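Local coordinates for SusD-like protein BACOVA_02651 (PDB 5E75) that binds polysaccharide at the bacterial cell surface and probably captures xyloglucan before its transport into the periplasm for degradation, at residues E112-L115 against M116-C119; F157-N160 against D161-A165. One frame throughout, in Å; residues are numbered along the deposited sequence.

Contact 1: residues E112-L115 against M116-C119. With EDO (1,2-ethanediol), chain C.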
loop_
_atom_site.group_PDB
_atom_site.type_symbol
_atom_site.label_atom_id
_atom_site.label_comp_id
_atom_site.label_asym_id
_atom_site.label_seq_id
_atom_site.Cartn_x
_atom_site.Cartn_y
_atom_site.Cartn_z
ATOM N N GLU A 112 -19.528 -4.807 2.209
ATOM C CA GLU A 112 -18.231 -4.691 2.864
ATOM C C GLU A 112 -17.399 -5.939 2.606
ATOM O O GLU A 112 -16.194 -5.836 2.339
ATOM C CB GLU A 112 -18.418 -4.477 4.359
ATOM C CG GLU A 112 -19.009 -3.129 4.712
ATOM C CD GLU A 112 -19.262 -3.011 6.198
ATOM O OE1 GLU A 112 -20.148 -3.720 6.721
ATOM O OE2 GLU A 112 -18.538 -2.262 6.869
ATOM N N ALA A 113 -18.021 -7.113 2.680
ATOM C CA ALA A 113 -17.337 -8.370 2.402
ATOM C C ALA A 113 -16.802 -8.358 0.968
ATOM O O ALA A 113 -15.635 -8.672 0.742
ATOM C CB ALA A 113 -18.276 -9.536 2.612
ATOM N N ARG A 114 -17.637 -7.987 0.001
ATOM C CA ARG A 114 -17.210 -8.022 -1.390
ATOM C C ARG A 114 -16.148 -6.949 -1.681
ATOM O O ARG A 114 -15.237 -7.177 -2.479
ATOM C CB ARG A 114 -18.408 -7.899 -2.330
ATOM C CG ARG A 114 -19.340 -9.094 -2.206
ATOM C CD ARG A 114 -20.430 -9.127 -3.270
ATOM N NE ARG A 114 -19.891 -9.422 -4.592
ATOM C CZ ARG A 114 -20.633 -9.640 -5.672
ATOM N NH1 ARG A 114 -21.957 -9.607 -5.592
ATOM N NH2 ARG A 114 -20.045 -9.900 -6.830
ATOM N N LEU A 115 -16.225 -5.804 -1.014
ATOM C CA LEU A 115 -15.175 -4.788 -1.149
ATOM C C LEU A 115 -13.839 -5.332 -0.681
ATOM O O LEU A 115 -12.813 -5.144 -1.346
ATOM C CB LEU A 115 -15.547 -3.532 -0.354
ATOM C CG LEU A 115 -14.496 -2.412 -0.254
ATOM C CD1 LEU A 115 -14.100 -1.926 -1.630
ATOM C CD2 LEU A 115 -14.960 -1.220 0.600
ATOM N N MET A 116 -13.825 -5.994 0.468
ATOM C CA MET A 116 -12.572 -6.522 0.990
ATOM C C MET A 116 -12.056 -7.654 0.125
ATOM O O MET A 116 -10.851 -7.737 -0.132
ATOM C CB MET A 116 -12.704 -6.967 2.444
ATOM C CG MET A 116 -12.977 -5.836 3.397
ATOM S SD MET A 116 -11.660 -4.629 3.399
ATOM C CE MET A 116 -12.191 -3.548 4.719
ATOM N N ARG A 117 -12.943 -8.516 -0.354
ATOM C CA ARG A 117 -12.545 -9.592 -1.246
ATOM C C ARG A 117 -11.917 -9.028 -2.523
ATOM O O ARG A 117 -10.895 -9.537 -3.007
ATOM C CB ARG A 117 -13.765 -10.462 -1.568
ATOM C CG ARG A 117 -13.449 -11.720 -2.370
ATOM C CD ARG A 117 -14.621 -12.669 -2.440
ATOM N NE ARG A 117 -15.717 -12.166 -3.232
ATOM C CZ ARG A 117 -16.897 -12.775 -3.325
ATOM N NH1 ARG A 117 -17.135 -13.913 -2.672
ATOM N NH2 ARG A 117 -17.833 -12.252 -4.088
ATOM N N ALA A 118 -12.501 -7.961 -3.047
ATOM C CA ALA A 118 -11.965 -7.293 -4.222
ATOM C C ALA A 118 -10.581 -6.738 -3.948
ATOM O O ALA A 118 -9.672 -6.898 -4.757
ATOM C CB ALA A 118 -12.900 -6.177 -4.690
ATOM N N CYS A 119 -10.408 -6.072 -2.815
ATOM C CA CYS A 119 -9.098 -5.558 -2.483
ATOM C C CYS A 119 -8.048 -6.646 -2.362
ATOM O O CYS A 119 -6.924 -6.480 -2.840
ATOM C CB CYS A 119 -9.144 -4.740 -1.195
ATOM S SG CYS A 119 -10.033 -3.148 -1.326
HETATM C C1 EDO C . -6.278 -1.296 -3.870
HETATM O O1 EDO C . -4.976 -0.840 -4.225
HETATM C C2 EDO C . -6.197 -2.441 -2.869
HETATM O O2 EDO C . -6.036 -3.697 -3.532
#
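Two arginines one turn apart, R114 and R117, form a cationic pair on helix 103-125, in the helical part of this SusD-family protein. Their side chains run alongside each other and point the same way, so that R117 NH2 comes within 3.5 Å of R114 NE, with the guanidinium planes turned 70° apart. Both donate salt bridges to D161 OD1, an anion that probably offsets the repulsion between the two cations. The torsions bring them together: R114 starts with CG beside its backbone N (chi1 -65°), whereas R117 has CG anti to N (chi1 -173°), and both chains bend at chi3. R114 NH2 also makes a salt bridge to E519 OE1, and R117 NH1 a hydrogen bond to N87 OD1. Putting a leucine in place of R114 would probably cost D161 one of its two cationic partners and leave the E519 carboxylate without this mate.

Backbone i+4 to i hydrogen bonds hold the turn, for example R117 N to A113 O at 2.9 Å. On another side of the helix L115 CD1 lies 4.3 Å from C119 SG, a loose apolar contact. C119 O accepts a 3.0 Å hydrogen bond from O2 of a 1,2-ethanediol, probably from the crystallisation liquor. The single methyls of A113 and A118 suit close helix packing, A113 on helix 70-95 and A118 on L162 of helix 151-168, while L115, M116 and C119 meet L246 of strand 244-248.

Contact 2: residues F157-N160 against D161-A165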
loop_
_atom_site.group_PDB
_atom_site.type_symbol
_atom_site.label_atom_id
_atom_site.label_comp_id
_atom_site.label_asym_id
_atom_site.label_seq_id
_atom_site.Cartn_x
_atom_site.Cartn_y
_atom_site.Cartn_z
ATOM N N PHE A 157 -13.658 -10.529 -11.769
ATOM C CA PHE A 157 -14.174 -10.903 -10.454
ATOM C C PHE A 157 -14.094 -9.695 -9.514
ATOM O O PHE A 157 -15.033 -9.385 -8.779
ATOM C CB PHE A 157 -13.349 -12.096 -9.952
ATOM C CG PHE A 157 -13.868 -12.736 -8.702
ATOM C CD1 PHE A 157 -13.550 -12.225 -7.455
ATOM C CD2 PHE A 157 -14.645 -13.877 -8.775
ATOM C CE1 PHE A 157 -14.020 -12.824 -6.299
ATOM C CE2 PHE A 157 -15.116 -14.485 -7.633
ATOM C CZ PHE A 157 -14.805 -13.962 -6.385
ATOM N N ILE A 158 -12.954 -9.013 -9.538
ATOM C CA ILE A 158 -12.756 -7.800 -8.755
ATOM C C ILE A 158 -13.777 -6.719 -9.131
ATOM O O ILE A 158 -14.418 -6.121 -8.271
ATOM C CB ILE A 158 -11.325 -7.263 -8.975
ATOM C CG1 ILE A 158 -10.275 -8.175 -8.331
ATOM C CG2 ILE A 158 -11.159 -5.858 -8.432
ATOM C CD1 ILE A 158 -8.870 -7.983 -8.887
ATOM N N ILE A 159 -13.950 -6.500 -10.431
ATOM C CA ILE A 159 -14.918 -5.517 -10.916
ATOM C C ILE A 159 -16.349 -5.845 -10.453
ATOM O O ILE A 159 -17.098 -4.963 -9.997
ATOM C CB ILE A 159 -14.834 -5.370 -12.460
ATOM C CG1 ILE A 159 -13.536 -4.660 -12.859
ATOM C CG2 ILE A 159 -16.044 -4.603 -13.013
ATOM C CD1 ILE A 159 -13.173 -4.834 -14.330
ATOM N N ASN A 160 -16.725 -7.112 -10.535
ATOM C CA ASN A 160 -18.068 -7.499 -10.125
ATOM C C ASN A 160 -18.294 -7.219 -8.639
ATOM O O ASN A 160 -19.350 -6.714 -8.236
ATOM C CB ASN A 160 -18.320 -8.986 -10.399
ATOM C CG ASN A 160 -18.446 -9.310 -11.878
ATOM O OD1 ASN A 160 -18.503 -8.418 -12.736
ATOM N ND2 ASN A 160 -18.461 -10.606 -12.183
ATOM N N ASP A 161 -17.301 -7.539 -7.822
ATOM C CA ASP A 161 -17.382 -7.293 -6.389
ATOM C C ASP A 161 -17.480 -5.790 -6.106
ATOM O O ASP A 161 -18.307 -5.346 -5.293
ATOM C CB ASP A 161 -16.156 -7.843 -5.652
ATOM C CG ASP A 161 -16.263 -9.312 -5.295
ATOM O OD1 ASP A 161 -17.355 -9.916 -5.456
ATOM O OD2 ASP A 161 -15.258 -9.872 -4.830
ATOM N N LEU A 162 -16.645 -5.000 -6.770
ATOM C CA LEU A 162 -16.695 -3.565 -6.575
ATOM C C LEU A 162 -18.010 -2.945 -7.049
ATOM O O LEU A 162 -18.506 -1.997 -6.427
ATOM C CB LEU A 162 -15.495 -2.901 -7.254
ATOM C CG LEU A 162 -14.166 -3.223 -6.572
ATOM C CD1 LEU A 162 -13.002 -2.779 -7.432
ATOM C CD2 LEU A 162 -14.082 -2.586 -5.204
ATOM N N ASN A 163 -18.572 -3.456 -8.140
ATOM C CA ASN A 163 -19.871 -2.959 -8.622
ATOM C C ASN A 163 -20.927 -3.127 -7.539
ATOM O O ASN A 163 -21.692 -2.214 -7.282
ATOM C CB ASN A 163 -20.331 -3.681 -9.899
ATOM C CG ASN A 163 -19.585 -3.239 -11.144
ATOM O OD1 ASN A 163 -19.004 -2.156 -11.192
ATOM N ND2 ASN A 163 -19.639 -4.066 -12.179
ATOM N N TYR A 164 -20.949 -4.290 -6.899
ATOM C CA TYR A 164 -21.926 -4.523 -5.849
ATOM C C TYR A 164 -21.699 -3.538 -4.712
ATOM O O TYR A 164 -22.646 -2.968 -4.171
ATOM C CB TYR A 164 -21.868 -5.961 -5.336
ATOM C CG TYR A 164 -22.969 -6.265 -4.337
ATOM C CD1 TYR A 164 -22.825 -5.947 -2.982
ATOM C CD2 TYR A 164 -24.169 -6.848 -4.742
ATOM C CE1 TYR A 164 -23.844 -6.199 -2.071
ATOM C CE2 TYR A 164 -25.186 -7.112 -3.819
ATOM C CZ TYR A 164 -25.003 -6.782 -2.495
ATOM O OH TYR A 164 -25.977 -7.012 -1.563
ATOM N N ALA A 165 -20.443 -3.315 -4.337
ATOM C CA ALA A 165 -20.155 -2.414 -3.235
ATOM C C ALA A 165 -20.509 -0.965 -3.571
ATOM O O ALA A 165 -21.003 -0.234 -2.715
ATOM C CB ALA A 165 -18.688 -2.522 -2.818
HETATM O O HOH W 1 -17.053 -11.205 -7.927
#
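The F157 ring and the D161 carboxylate, one helical turn apart, cross with their planes 70° apart, and D161 OD2 comes obliquely to 3.5 Å from F157 CE1. One face of the ring carries a water, centred 3.5 Å above its plane; the ring of Y121 also meets F157, steeply inclined to it. That water donates a 2.8 Å hydrogen bond to F157 O and a weak one to D161 OD1, linking the carboxylate to the backbone of the preceding turn. F157 holds its CG anti to the backbone N (chi1 -172°), which swings the ring along the helix to D161 although its CB sets off the other way.

Two further i, i+4 pairs follow round the helix. I158 CG2 lies 3.7 Å from L162 CD1, the two side by side and pointing the same way, branched aliphatic groups that suit a buried helix face. Similarly, I159 CG2 rests 3.7 Å from N163 ND2, an apolar methyl beside an amide on a partly exposed residue. Backbone i+4 to i hydrogen bonds join the same residues, such as N163 N to I159 O at 2.8 Å. N160 turns its amide oxygen back to Q156, whose NE2 is its hydrogen-bond donor.

An acid suits position 161 because it faces the two arginines of helix 103-125. With two cations at one oxygen, and a water bound weakly there, the carboxylate is probably kept ionised, and the two salt bridges probably fix its rotation.

Contact 1 comes first along the chain, on helix 103-125, and contact 2 follows on helix 151-168; their centres lie about 8 Å apart. Each is a local turn of its own helix, yet the two touch. The join between the helices is ionic, both arginine-to-aspartate bridges, R114 NE and R117 NH2 to D161 OD1, measuring 2.7 Å, and beside it R117 NE packs 3.6 Å from F157 CE1. Both helices belong to the N-terminal, TPR-clan helical part of this SusD-family protein. They are thus fastened by an ionic cluster as well as by apolar packing, as part of the protein's helical scaffold.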